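Local coordinates for cysteine synthase 3 (Entamoeba histolytica, PDB 6KR5), which catalyses the pyridoxal-phosphate-dependent formation of cysteine, probably from O-acetylserine and sulfide, at residues I106-T111 with L127-G132; G192-V197 with D244-E249; W263-A268 with Q329-L334. All coordinates share one frame; numbering follows the deposited sequence.

Interaction 1 (I106-T111 with L127-G132); sequences IVMPST and LVLSDG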
ATOM      1  N   ILE B 106      18.215 -13.264   3.547  1.00 18.87           N
ATOM      2  CA  ILE B 106      17.075 -13.976   2.975  1.00 17.72           C
ATOM      3  C   ILE B 106      17.583 -14.943   1.920  1.00 18.44           C
ATOM      4  O   ILE B 106      18.284 -14.535   0.984  1.00 20.61           O
ATOM      5  CB  ILE B 106      16.051 -13.010   2.348  1.00 18.71           C
ATOM      6  CG1 ILE B 106      15.568 -11.975   3.371  1.00 19.95           C
ATOM      7  CG2 ILE B 106      14.905 -13.800   1.693  1.00 20.42           C
ATOM      8  CD1 ILE B 106      14.812 -12.521   4.540  1.00 17.66           C
ATOM      9  N   VAL B 107      17.218 -16.220   2.060  1.00 20.48           N
ATOM     10  CA  VAL B 107      17.623 -17.269   1.132  1.00 21.52           C
ATOM     11  C   VAL B 107      16.456 -17.573   0.203  1.00 20.46           C
ATOM     12  O   VAL B 107      15.346 -17.846   0.672  1.00 21.97           O
ATOM     13  CB  VAL B 107      18.057 -18.538   1.883  1.00 22.33           C
ATOM     14  CG1 VAL B 107      18.678 -19.521   0.915  1.00 24.18           C
ATOM     15  CG2 VAL B 107      19.016 -18.175   3.014  1.00 26.22           C
ATOM     16  N   MET B 108      16.703 -17.543  -1.102  0.66 24.06           N
ATOM     17  CA  MET B 108      15.662 -17.788  -2.095  0.66 24.08           C
ATOM     18  C   MET B 108      16.335 -18.203  -3.401  0.66 22.99           C
ATOM     19  O   MET B 108      17.502 -17.879  -3.628  0.66 24.10           O
ATOM     20  CB  MET B 108      14.808 -16.530  -2.314  0.66 24.44           C
ATOM     21  CG  MET B 108      15.653 -15.318  -2.649  0.66 20.49           C
ATOM     22  SD  MET B 108      14.733 -13.785  -2.507  0.66 26.80           S
ATOM     23  CE  MET B 108      13.266 -14.224  -3.439  0.66 24.57           C
ATOM     24  N   PRO B 109      15.612 -18.917  -4.273  1.00 23.88           N
ATOM     25  CA  PRO B 109      16.191 -19.222  -5.595  1.00 27.87           C
ATOM     26  C   PRO B 109      16.343 -17.952  -6.420  1.00 25.43           C
ATOM     27  O   PRO B 109      15.524 -17.034  -6.336  1.00 25.90           O
ATOM     28  CB  PRO B 109      15.161 -20.178  -6.216  1.00 28.83           C
ATOM     29  CG  PRO B 109      14.316 -20.648  -5.074  1.00 23.84           C
ATOM     30  CD  PRO B 109      14.284 -19.506  -4.104  1.00 23.21           C
ATOM     31  N   SER B 110      17.413 -17.908  -7.229  1.00 32.20           N
ATOM     32  CA  SER B 110      17.808 -16.663  -7.885  1.00 30.17           C
ATOM     33  C   SER B 110      16.715 -16.114  -8.797  1.00 32.07           C
ATOM     34  O   SER B 110      16.630 -14.897  -9.002  1.00 32.95           O
ATOM     35  CB  SER B 110      19.094 -16.874  -8.686  1.00 30.44           C
ATOM     36  OG  SER B 110      18.831 -17.548  -9.911  1.00 33.90           O
ATOM     37  N   THR B 111      15.869 -16.982  -9.339  1.00 33.75           N
ATOM     38  CA  THR B 111      14.856 -16.587 -10.307  1.00 31.87           C
ATOM     39  C   THR B 111      13.490 -16.344  -9.684  1.00 33.52           C
ATOM     40  O   THR B 111      12.542 -16.032 -10.410  1.00 31.09           O
ATOM     41  CB  THR B 111      14.749 -17.655 -11.398  1.00 40.47           C
ATOM     42  OG1 THR B 111      14.601 -18.944 -10.790  1.00 34.09           O
ATOM     43  CG2 THR B 111      16.008 -17.653 -12.250  1.00 34.51           C
ATOM     44  N   LEU B 127      20.767 -10.767   0.158  1.00 23.30           N
ATOM     45  CA  LEU B 127      20.113 -11.868  -0.529  1.00 20.68           C
ATOM     46  C   LEU B 127      21.101 -12.994  -0.782  1.00 24.90           C
ATOM     47  O   LEU B 127      22.185 -12.775  -1.339  1.00 29.95           O
ATOM     48  CB  LEU B 127      19.502 -11.401  -1.850  1.00 24.30           C
ATOM     49  CG  LEU B 127      18.357 -10.419  -1.678  1.00 23.14           C
ATOM     50  CD1 LEU B 127      17.679 -10.214  -3.020  1.00 30.58           C
ATOM     51  CD2 LEU B 127      17.358 -10.914  -0.646  1.00 27.89           C
ATOM     52  N   VAL B 128      20.730 -14.189  -0.367  1.00 21.07           N
ATOM     53  CA  VAL B 128      21.489 -15.398  -0.636  1.00 23.56           C
ATOM     54  C   VAL B 128      20.702 -16.140  -1.702  1.00 26.71           C
ATOM     55  O   VAL B 128      19.686 -16.778  -1.406  1.00 23.83           O
ATOM     56  CB  VAL B 128      21.696 -16.244   0.624  1.00 24.39           C
ATOM     57  CG1 VAL B 128      22.487 -17.490   0.287  1.00 29.28           C
ATOM     58  CG2 VAL B 128      22.436 -15.426   1.671  1.00 25.53           C
ATOM     59  N   LEU B 129      21.151 -16.021  -2.952  1.00 28.74           N
ATOM     60  CA  LEU B 129      20.428 -16.539  -4.107  1.00 29.23           C
ATOM     61  C   LEU B 129      21.004 -17.897  -4.472  1.00 30.11           C
ATOM     62  O   LEU B 129      22.124 -17.983  -4.990  1.00 34.02           O
ATOM     63  CB  LEU B 129      20.538 -15.587  -5.295  1.00 27.78           C
ATOM     64  CG  LEU B 129      20.035 -14.169  -5.074  1.00 27.70           C
ATOM     65  CD1 LEU B 129      20.176 -13.359  -6.362  1.00 29.15           C
ATOM     66  CD2 LEU B 129      18.591 -14.214  -4.611  1.00 27.64           C
ATOM     67  N   SER B 130      20.244 -18.952  -4.205  1.00 25.72           N
ATOM     68  CA  SER B 130      20.637 -20.272  -4.661  1.00 27.90           C
ATOM     69  C   SER B 130      20.358 -20.412  -6.159  1.00 31.68           C
ATOM     70  O   SER B 130      19.699 -19.567  -6.777  1.00 28.75           O
ATOM     71  CB  SER B 130      19.902 -21.348  -3.868  1.00 30.22           C
ATOM     72  OG  SER B 130      18.530 -21.025  -3.729  1.00 30.71           O
ATOM     73  N   ASP B 131      20.879 -21.491  -6.746  1.00 29.64           N
ATOM     74  CA  ASP B 131      20.786 -21.676  -8.192  1.00 30.80           C
ATOM     75  C   ASP B 131      19.329 -21.727  -8.632  1.00 29.33           C
ATOM     76  O   ASP B 131      18.536 -22.510  -8.102  1.00 29.66           O
ATOM     77  CB  ASP B 131      21.493 -22.965  -8.615  1.00 34.24           C
ATOM     78  CG  ASP B 131      22.981 -22.962  -8.299  1.00 47.24           C
ATOM     79  OD1 ASP B 131      23.558 -21.873  -8.088  1.00 49.93           O
ATOM     80  OD2 ASP B 131      23.574 -24.063  -8.262  1.00 48.98           O
ATOM     81  N   GLY B 132      18.977 -20.887  -9.610  1.00 34.98           N
ATOM     82  CA  GLY B 132      17.615 -20.899 -10.120  1.00 34.92           C
ATOM     83  C   GLY B 132      17.181 -22.274 -10.593  1.00 31.80           C
ATOM     84  O   GLY B 132      16.049 -22.698 -10.343  1.00 33.06           O
TER
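Peptide groups are the flat elements that meet where I106–T111 runs beside L127–G132, and the sheet they build carries V107, V128, P109 and S130 on one face and I106, L127, M108 and L129 on the other. Four hydrogen bonds join the edges of the strands in the staggered pattern of a parallel pair. V128 N donates to I106 O at 2.8 Å, almost straight (174°), and V128 O in turn receives M108 N. Further on, M108 O takes S130 N, while S130 O accepts S110 N at 2.9 Å, past the end of the first strand. Backbone CH groups supplement these bonds: L129 CA approaches M108 O to 3.3 Å. On both faces the side chains pair by register. V107 and V128 stand alongside each other, pointing the same way, with V107 CG2 4.1 Å from V128 CB. On the opposite face M108, in the conformer described, and L129 do likewise. In that conformer M108 CG sits between its own backbone N and carbonyl carbon (chi1 53°), a position from which it meets L129 CD2 at 3.7 Å. L127 lays CD2 against I106 CB at 3.9 Å. The two strands belong to one beta-alpha-beta crossover, whose connecting helix 114–122 lies over M108, L127 and L129. Helix 135–149 covers the valine face, touching P109, V128 and S130, and backbone bonds from V107 to E83 and T85 continue the sheet toward strand 80–84.

Interaction 2 (G192-V197 with D244-E249); sequences GTAGTV and DIYKKE. With PLP (pyridoxal-5'-phosphate), chain D.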
ATOM      1  N   GLY B 192      -1.140 -19.839   5.520  1.00 18.77           N
ATOM      2  CA  GLY B 192       0.227 -20.034   5.078  1.00 18.71           C
ATOM      3  C   GLY B 192       1.041 -20.622   6.212  1.00 17.22           C
ATOM      4  O   GLY B 192       1.232 -21.847   6.265  1.00 19.73           O
ATOM      5  N   THR B 193       1.510 -19.763   7.129  1.00 16.69           N
ATOM      6  CA  THR B 193       2.179 -20.244   8.336  1.00 18.35           C
ATOM      7  C   THR B 193       1.188 -20.747   9.372  1.00 17.26           C
ATOM      8  O   THR B 193       1.585 -21.495  10.277  1.00 19.21           O
ATOM      9  CB  THR B 193       3.038 -19.149   8.984  1.00 19.58           C
ATOM     10  OG1 THR B 193       2.199 -18.115   9.524  1.00 18.52           O
ATOM     11  CG2 THR B 193       4.026 -18.554   7.979  1.00 21.75           C
ATOM     12  N   ALA B 194      -0.075 -20.324   9.267  1.00 18.28           N
ATOM     13  CA  ALA B 194      -1.192 -20.538  10.189  1.00 17.55           C
ATOM     14  C   ALA B 194      -1.130 -19.576  11.371  1.00 19.59           C
ATOM     15  O   ALA B 194      -1.994 -19.647  12.240  1.00 19.01           O
ATOM     16  CB  ALA B 194      -1.297 -21.991  10.695  1.00 18.77           C
ATOM     17  N   GLY B 195      -0.165 -18.649  11.416  1.00 18.78           N
ATOM     18  CA  GLY B 195      -0.137 -17.683  12.505  1.00 19.41           C
ATOM     19  C   GLY B 195      -1.424 -16.892  12.650  1.00 20.75           C
ATOM     20  O   GLY B 195      -1.885 -16.637  13.767  1.00 18.76           O
ATOM     21  N   THR B 196      -2.016 -16.483  11.523  1.00 18.55           N
ATOM     22  CA  THR B 196      -3.229 -15.667  11.582  1.00 16.96           C
ATOM     23  C   THR B 196      -4.410 -16.478  12.090  1.00 19.89           C
ATOM     24  O   THR B 196      -5.100 -16.061  13.028  1.00 20.02           O
ATOM     25  CB  THR B 196      -3.560 -15.070  10.219  1.00 18.05           C
ATOM     26  OG1 THR B 196      -2.482 -14.227   9.793  1.00 20.13           O
ATOM     27  CG2 THR B 196      -4.812 -14.226  10.319  1.00 19.75           C
ATOM     28  N   VAL B 197      -4.666 -17.639  11.479  1.00 19.62           N
ATOM     29  CA  VAL B 197      -5.878 -18.374  11.830  1.00 18.78           C
ATOM     30  C   VAL B 197      -5.816 -18.826  13.286  1.00 19.92           C
ATOM     31  O   VAL B 197      -6.809 -18.723  14.020  1.00 19.66           O
ATOM     32  CB  VAL B 197      -6.119 -19.540  10.847  1.00 18.76           C
ATOM     33  CG1 VAL B 197      -5.111 -20.672  11.007  1.00 19.97           C
ATOM     34  CG2 VAL B 197      -7.555 -20.080  10.989  1.00 18.78           C
ATOM     35  N   ASP B 244       3.967 -26.191  12.131  1.00 21.27           N
ATOM     36  CA  ASP B 244       4.096 -26.362  13.577  1.00 21.95           C
ATOM     37  C   ASP B 244       3.141 -25.449  14.343  1.00 24.04           C
ATOM     38  O   ASP B 244       2.727 -25.780  15.458  1.00 22.63           O
ATOM     39  CB  ASP B 244       5.541 -26.103  14.012  1.00 21.75           C
ATOM     40  CG  ASP B 244       6.469 -27.264  13.703  1.00 29.70           C
ATOM     41  OD1 ASP B 244       5.981 -28.382  13.454  1.00 29.09           O
ATOM     42  OD2 ASP B 244       7.703 -27.056  13.722  1.00 32.03           O
ATOM     43  N   ILE B 245       2.775 -24.298  13.767  1.00 19.88           N
ATOM     44  CA  ILE B 245       1.855 -23.382  14.435  1.00 21.04           C
ATOM     45  C   ILE B 245       0.425 -23.913  14.415  1.00 18.75           C
ATOM     46  O   ILE B 245      -0.366 -23.631  15.327  1.00 19.94           O
ATOM     47  CB  ILE B 245       1.950 -21.993  13.770  1.00 18.40           C
ATOM     48  CG1 ILE B 245       3.267 -21.326  14.143  1.00 19.86           C
ATOM     49  CG2 ILE B 245       0.763 -21.118  14.142  1.00 19.81           C
ATOM     50  CD1 ILE B 245       3.572 -20.049  13.342  1.00 20.80           C
ATOM     51  N   TYR B 246       0.055 -24.651  13.371  1.00 19.74           N
ATOM     52  CA  TYR B 246      -1.327 -25.090  13.219  1.00 20.90           C
ATOM     53  C   TYR B 246      -1.774 -25.935  14.409  1.00 21.31           C
ATOM     54  O   TYR B 246      -1.071 -26.860  14.831  1.00 24.19           O
ATOM     55  CB  TYR B 246      -1.491 -25.885  11.925  1.00 20.93           C
ATOM     56  CG  TYR B 246      -2.941 -26.054  11.537  1.00 20.21           C
ATOM     57  CD1 TYR B 246      -3.638 -25.018  10.936  1.00 21.23           C
ATOM     58  CD2 TYR B 246      -3.619 -27.239  11.796  1.00 25.00           C
ATOM     59  CE1 TYR B 246      -4.969 -25.158  10.582  1.00 24.97           C
ATOM     60  CE2 TYR B 246      -4.950 -27.384  11.451  1.00 24.02           C
ATOM     61  CZ  TYR B 246      -5.615 -26.341  10.844  1.00 24.37           C
ATOM     62  OH  TYR B 246      -6.937 -26.459  10.489  1.00 26.37           O
ATOM     63  N   LYS B 247      -2.955 -25.615  14.934  1.00 21.26           N
ATOM     64  CA  LYS B 247      -3.591 -26.363  16.023  1.00 23.15           C
ATOM     65  C   LYS B 247      -5.003 -26.695  15.567  1.00 23.61           C
ATOM     66  O   LYS B 247      -5.873 -25.822  15.589  1.00 24.53           O
ATOM     67  CB  LYS B 247      -3.637 -25.556  17.313  1.00 26.17           C
ATOM     68  CG  LYS B 247      -2.339 -25.309  18.000  1.00 30.95           C
ATOM     69  CD  LYS B 247      -2.571 -24.305  19.125  1.00 37.52           C
ATOM     70  CE  LYS B 247      -1.815 -24.670  20.382  1.00 40.66           C
ATOM     71  NZ  LYS B 247      -2.132 -23.718  21.483  1.00 37.89           N
ATOM     72  N   LYS B 248      -5.240 -27.954  15.187  1.00 25.07           N
ATOM     73  CA  LYS B 248      -6.527 -28.321  14.606  1.00 24.97           C
ATOM     74  C   LYS B 248      -7.690 -28.030  15.546  1.00 25.31           C
ATOM     75  O   LYS B 248      -8.802 -27.741  15.082  1.00 26.07           O
ATOM     76  CB  LYS B 248      -6.519 -29.801  14.214  1.00 28.53           C
ATOM     77  CG  LYS B 248      -6.348 -30.741  15.392  1.00 30.87           C
ATOM     78  CD  LYS B 248      -6.469 -32.190  14.952  1.00 37.32           C
ATOM     79  CE  LYS B 248      -6.260 -33.135  16.127  1.00 36.00           C
ATOM     80  NZ  LYS B 248      -4.981 -32.866  16.840  1.00 45.73           N
ATOM     81  N   GLU B 249      -7.459 -28.089  16.863  1.00 25.56           N
ATOM     82  CA  GLU B 249      -8.551 -27.884  17.807  1.00 28.42           C
ATOM     83  C   GLU B 249      -9.062 -26.445  17.823  1.00 30.02           C
ATOM     84  O   GLU B 249     -10.171 -26.210  18.307  1.00 30.24           O
ATOM     85  CB  GLU B 249      -8.117 -28.303  19.210  1.00 30.49           C
ATOM     86  CG  GLU B 249      -7.037 -27.440  19.821  1.00 33.83           C
ATOM     87  CD  GLU B 249      -5.628 -27.960  19.561  1.00 40.24           C
ATOM     88  OE1 GLU B 249      -5.460 -28.892  18.740  1.00 33.52           O
ATOM     89  OE2 GLU B 249      -4.682 -27.428  20.184  1.00 50.38           O
TER
HETATM   90  N1  PLP D 401      -1.532 -14.639   2.039  1.00 18.00           N
HETATM   91  C2  PLP D 401      -0.371 -13.920   1.951  1.00 18.83           C
HETATM   92  C2A PLP D 401      -0.169 -13.039   0.758  1.00 19.55           C
HETATM   93  C3  PLP D 401       0.577 -14.016   2.954  1.00 19.99           C
HETATM   94  O3  PLP D 401       1.731 -13.293   2.843  1.00 21.62           O
HETATM   95  C4  PLP D 401       0.348 -14.837   4.050  1.00 17.41           C
HETATM   96  C4A PLP D 401       1.392 -15.038   5.089  1.00 25.85           C
HETATM   97  O4A PLP D 401       2.489 -14.477   4.982  1.00 25.38           O
HETATM   98  C5  PLP D 401      -0.841 -15.561   4.130  1.00 18.77           C
HETATM   99  C6  PLP D 401      -1.766 -15.455   3.116  1.00 19.71           C
HETATM  100  C5A PLP D 401      -1.138 -16.510   5.269  1.00 19.70           C
HETATM  101  O4P PLP D 401      -1.077 -15.936   6.545  1.00 17.81           O
HETATM  102  P   PLP D 401      -0.522 -16.868   7.723  1.00 18.62           P
HETATM  103  O1P PLP D 401      -1.286 -18.179   7.678  1.00 18.11           O
HETATM  104  O2P PLP D 401       0.937 -17.106   7.458  1.00 19.28           O
HETATM  105  O3P PLP D 401      -0.754 -16.130   8.992  1.00 17.87           O
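A194 adopts a left-handed backbone conformation (phi 80°), uncommon for a residue with a side chain, and directs its CB at I245 and Y246. It is the N-cap of helix 195–207 and belongs to the glycine- and threonine-rich phosphate-binding loop at a helix N-terminus, a hallmark of fold-type II pyridoxal-phosphate enzymes. No hydrogen bond links the two segments; the contact is van der Waals packing behind the loop. A194 CB lies at the edge of the Y246 ring, in its plane, 3.8 Å from CD1. I245 comes from the other flank: its CG2, anti to the backbone N, lies 4.1 Å from A194 CB, and its CB rests 3.5 Å from T193 O. That carbonyl is hydrogen-bonded to T243 OG1, and I245 packs on N165 and T166 of helix 163–167. The loop itself grips the phosphate largely through its backbone, with four of its six bonds coming from amide N-H groups. G192 N and A194 N both donate to PLP O1P, and T193 N donates to O2P. T193 OG1 sits between its backbone N and carbonyl carbon, where it donates to PLP O2P at 2.6 Å and accepts G195 N in an ST turn (N-H...O 164°); N165 ND2 makes a further hydrogen bond with T193 OG1. The partial positive charge expected at the start of the helix would favour the phosphate. The third terminal oxygen, PLP O3P, is held twice by T196, by its N at 2.9 Å and its OG1 at 2.7 Å.

Interaction 3 (W263-A268 with Q329-L334); sequences WKMARA and QVLDSL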
ATOM      1  N   TRP B 263      -8.582 -16.651  -8.008  1.00 20.86           N
ATOM      2  CA  TRP B 263      -8.204 -15.567  -8.905  1.00 18.49           C
ATOM      3  C   TRP B 263      -9.433 -14.837  -9.426  1.00 21.39           C
ATOM      4  O   TRP B 263      -9.459 -13.604  -9.473  1.00 21.67           O
ATOM      5  CB  TRP B 263      -7.402 -16.098 -10.081  1.00 21.70           C
ATOM      6  CG  TRP B 263      -6.108 -16.709  -9.731  1.00 20.04           C
ATOM      7  CD1 TRP B 263      -5.409 -16.583  -8.559  1.00 21.16           C
ATOM      8  CD2 TRP B 263      -5.328 -17.551 -10.581  1.00 23.82           C
ATOM      9  NE1 TRP B 263      -4.234 -17.310  -8.634  1.00 26.04           N
ATOM     10  CE2 TRP B 263      -4.166 -17.910  -9.864  1.00 22.35           C
ATOM     11  CE3 TRP B 263      -5.510 -18.052 -11.874  1.00 24.06           C
ATOM     12  CZ2 TRP B 263      -3.182 -18.726 -10.410  1.00 25.41           C
ATOM     13  CZ3 TRP B 263      -4.535 -18.870 -12.411  1.00 27.08           C
ATOM     14  CH2 TRP B 263      -3.389 -19.202 -11.677  1.00 24.91           C
ATOM     15  N   LYS B 264     -10.448 -15.596  -9.860  1.00 19.13           N
ATOM     16  CA  LYS B 264     -11.677 -14.979 -10.348  1.00 19.95           C
ATOM     17  C   LYS B 264     -12.340 -14.136  -9.259  1.00 21.34           C
ATOM     18  O   LYS B 264     -12.799 -13.019  -9.522  1.00 20.92           O
ATOM     19  CB  LYS B 264     -12.630 -16.058 -10.861  1.00 21.37           C
ATOM     20  CG  LYS B 264     -13.904 -15.490 -11.470  1.00 24.38           C
ATOM     21  CD  LYS B 264     -14.561 -16.474 -12.438  1.00 31.57           C
ATOM     22  CE  LYS B 264     -15.146 -17.658 -11.713  1.00 36.22           C
ATOM     23  NZ  LYS B 264     -15.688 -18.704 -12.636  1.00 42.72           N
ATOM     24  N   MET B 265     -12.383 -14.650  -8.024  1.00 20.35           N
ATOM     25  CA  MET B 265     -12.922 -13.862  -6.918  1.00 19.59           C
ATOM     26  C   MET B 265     -12.153 -12.557  -6.733  1.00 19.96           C
ATOM     27  O   MET B 265     -12.759 -11.495  -6.536  1.00 19.37           O
ATOM     28  CB  MET B 265     -12.897 -14.674  -5.625  1.00 20.05           C
ATOM     29  CG  MET B 265     -13.624 -13.980  -4.489  1.00 20.42           C
ATOM     30  SD  MET B 265     -15.419 -14.243  -4.587  1.00 21.98           S
ATOM     31  CE  MET B 265     -15.982 -12.619  -5.074  1.00 22.25           C
ATOM     32  N   ALA B 266     -10.817 -12.614  -6.781  1.00 20.47           N
ATOM     33  CA  ALA B 266     -10.021 -11.403  -6.594  1.00 18.27           C
ATOM     34  C   ALA B 266     -10.337 -10.368  -7.662  1.00 20.25           C
ATOM     35  O   ALA B 266     -10.440  -9.174  -7.366  1.00 20.54           O
ATOM     36  CB  ALA B 266      -8.533 -11.748  -6.608  1.00 21.84           C
ATOM     37  N   ARG B 267     -10.498 -10.810  -8.911  1.00 18.65           N
ATOM     38  CA  ARG B 267     -10.857  -9.880  -9.977  1.00 18.20           C
ATOM     39  C   ARG B 267     -12.228  -9.272  -9.744  1.00 19.47           C
ATOM     40  O   ARG B 267     -12.453  -8.094 -10.050  1.00 20.63           O
ATOM     41  CB  ARG B 267     -10.825 -10.585 -11.331  1.00 19.10           C
ATOM     42  CG  ARG B 267      -9.419 -10.892 -11.812  1.00 21.34           C
ATOM     43  CD  ARG B 267      -9.419 -11.353 -13.261  1.00 23.73           C
ATOM     44  NE  ARG B 267      -9.980 -12.694 -13.427  1.00 23.37           N
ATOM     45  CZ  ARG B 267      -9.280 -13.821 -13.338  1.00 22.45           C
ATOM     46  NH1 ARG B 267      -7.978 -13.781 -13.077  1.00 24.84           N
ATOM     47  NH2 ARG B 267      -9.883 -14.984 -13.526  1.00 22.64           N
ATOM     48  N   ALA B 268     -13.169 -10.062  -9.225  1.00 20.72           N
ATOM     49  CA  ALA B 268     -14.516  -9.542  -8.987  1.00 19.74           C
ATOM     50  C   ALA B 268     -14.529  -8.525  -7.852  1.00 19.52           C
ATOM     51  O   ALA B 268     -15.255  -7.526  -7.911  1.00 20.80           O
ATOM     52  CB  ALA B 268     -15.473 -10.693  -8.685  1.00 20.69           C
ATOM     53  N   GLN B 329     -23.411 -13.049 -13.640  1.00 22.68           N
ATOM     54  CA  GLN B 329     -22.854 -14.270 -14.211  1.00 20.06           C
ATOM     55  C   GLN B 329     -21.638 -14.727 -13.424  1.00 21.17           C
ATOM     56  O   GLN B 329     -21.469 -15.923 -13.162  1.00 22.66           O
ATOM     57  CB  GLN B 329     -22.482 -14.062 -15.673  1.00 20.40           C
ATOM     58  CG  GLN B 329     -23.706 -13.877 -16.570  1.00 23.44           C
ATOM     59  CD  GLN B 329     -23.338 -13.741 -18.031  1.00 21.16           C
ATOM     60  OE1 GLN B 329     -22.992 -12.650 -18.503  1.00 23.49           O
ATOM     61  NE2 GLN B 329     -23.418 -14.853 -18.760  1.00 24.16           N
ATOM     62  N   VAL B 330     -20.773 -13.784 -13.049  1.00 20.10           N
ATOM     63  CA  VAL B 330     -19.565 -14.151 -12.317  1.00 21.04           C
ATOM     64  C   VAL B 330     -19.918 -14.676 -10.935  1.00 22.39           C
ATOM     65  O   VAL B 330     -19.398 -15.710 -10.504  1.00 21.57           O
ATOM     66  CB  VAL B 330     -18.599 -12.953 -12.238  1.00 21.43           C
ATOM     67  CG1 VAL B 330     -17.476 -13.262 -11.261  1.00 23.38           C
ATOM     68  CG2 VAL B 330     -18.023 -12.664 -13.603  1.00 23.04           C
ATOM     69  N   LEU B 331     -20.796 -13.976 -10.212  1.00 21.02           N
ATOM     70  CA  LEU B 331     -21.128 -14.427  -8.861  1.00 20.00           C
ATOM     71  C   LEU B 331     -21.895 -15.744  -8.885  1.00 24.80           C
ATOM     72  O   LEU B 331     -21.687 -16.597  -8.019  1.00 24.84           O
ATOM     73  CB  LEU B 331     -21.924 -13.361  -8.118  1.00 21.43           C
ATOM     74  CG  LEU B 331     -21.132 -12.099  -7.771  1.00 20.50           C
ATOM     75  CD1 LEU B 331     -22.014 -11.154  -6.984  1.00 24.62           C
ATOM     76  CD2 LEU B 331     -19.882 -12.442  -6.979  1.00 24.38           C
ATOM     77  N   ASP B 332     -22.788 -15.930  -9.866  1.00 23.82           N
ATOM     78  CA  ASP B 332     -23.454 -17.225 -10.009  1.00 24.39           C
ATOM     79  C   ASP B 332     -22.440 -18.347 -10.215  1.00 26.84           C
ATOM     80  O   ASP B 332     -22.575 -19.429  -9.633  1.00 27.29           O
ATOM     81  CB  ASP B 332     -24.435 -17.194 -11.180  1.00 23.23           C
ATOM     82  CG  ASP B 332     -25.792 -16.620 -10.805  1.00 29.99           C
ATOM     83  OD1 ASP B 332     -26.080 -16.463  -9.602  1.00 33.72           O
ATOM     84  OD2 ASP B 332     -26.583 -16.331 -11.732  1.00 30.95           O
ATOM     85  N   SER B 333     -21.419 -18.110 -11.044  1.00 26.42           N
ATOM     86  CA  SER B 333     -20.430 -19.148 -11.329  1.00 24.58           C
ATOM     87  C   SER B 333     -19.626 -19.519 -10.088  1.00 26.40           C
ATOM     88  O   SER B 333     -19.119 -20.643  -9.987  1.00 32.17           O
ATOM     89  CB  SER B 333     -19.502 -18.687 -12.457  1.00 26.22           C
ATOM     90  OG  SER B 333     -18.446 -17.870 -11.965  1.00 29.54           O
ATOM     91  N   LEU B 334     -19.526 -18.606  -9.133  1.00 24.78           N
ATOM     92  CA  LEU B 334     -18.741 -18.816  -7.926  1.00 26.82           C
ATOM     93  C   LEU B 334     -19.561 -19.302  -6.747  1.00 26.88           C
ATOM     94  O   LEU B 334     -19.041 -20.062  -5.912  1.00 28.77           O
ATOM     95  CB  LEU B 334     -18.038 -17.511  -7.533  1.00 23.46           C
ATOM     96  CG  LEU B 334     -16.906 -17.072  -8.451  1.00 24.20           C
ATOM     97  CD1 LEU B 334     -16.512 -15.644  -8.143  1.00 29.17           C
ATOM     98  CD2 LEU B 334     -15.729 -18.015  -8.295  1.00 33.25           C
TER
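K264 and L334 have the most surface buried in the contact, together half of it, sliding past each other in opposite directions as the lysine stretches over the leucine. K264 leaves its helix with CG anti to the backbone N (chi1 -176°) and bends near its end (chi3 70°). The methylene CE then presses on L334 CD2 at 3.5 Å, tighter than usual for two carbons, while the ammonium group continues to S333. There NZ donates to S333 OG at 3.0 Å. The same hydroxyl spends its own proton one turn back, on V330 O at 2.8 Å, and this intrahelical bond leaves the oxygen as the acceptor for the lysine. The lysine chain thus combines an apolar stem with a polar tip, both lying on the same neighbouring helix. The helix segments 263–268 and 329–334 run roughly antiparallel, their directions 147° apart and their axes 10.8 Å from each other at closest approach, a spacing bridged by long side chains. Through it the C-terminal helix 327–335 is laid against helix 259–273. M265, the third main contributor, meets L334 at an oblique angle: its SD lies 4.0 Å from L334 CD1, and its CE extends to L331 CD2 at 4.3 Å. M265 also packs on I285, L286 and L289 of helix 279–292, so that the methionine touches both that helix and the C-terminal one. Farther along, A268 CB touches V330 CG1 at 4.2 Å, and the same valine methyl lies equally close to K264 CG.

In the fold
The three contacts follow one another along the chain without nesting, and none touches another. Interaction 2 is the one that handles the cofactor directly, its loop holding the phosphate while S280 and N88 supply further hydrogen bonds to PLP. Interaction 1 belongs to the four-stranded parallel sheet, with its centre about 27 Å from that of interaction 2; even so, the side chain of I106 comes to about 12 Å from PLP. Interaction 3 lies elsewhere, about 28 Å from interaction 2 and about 35 Å from interaction 1, centre to centre, and the M265 side chain is about 14 Å from the cofactor. Interactions 1 and 3 are thus packing within the fold.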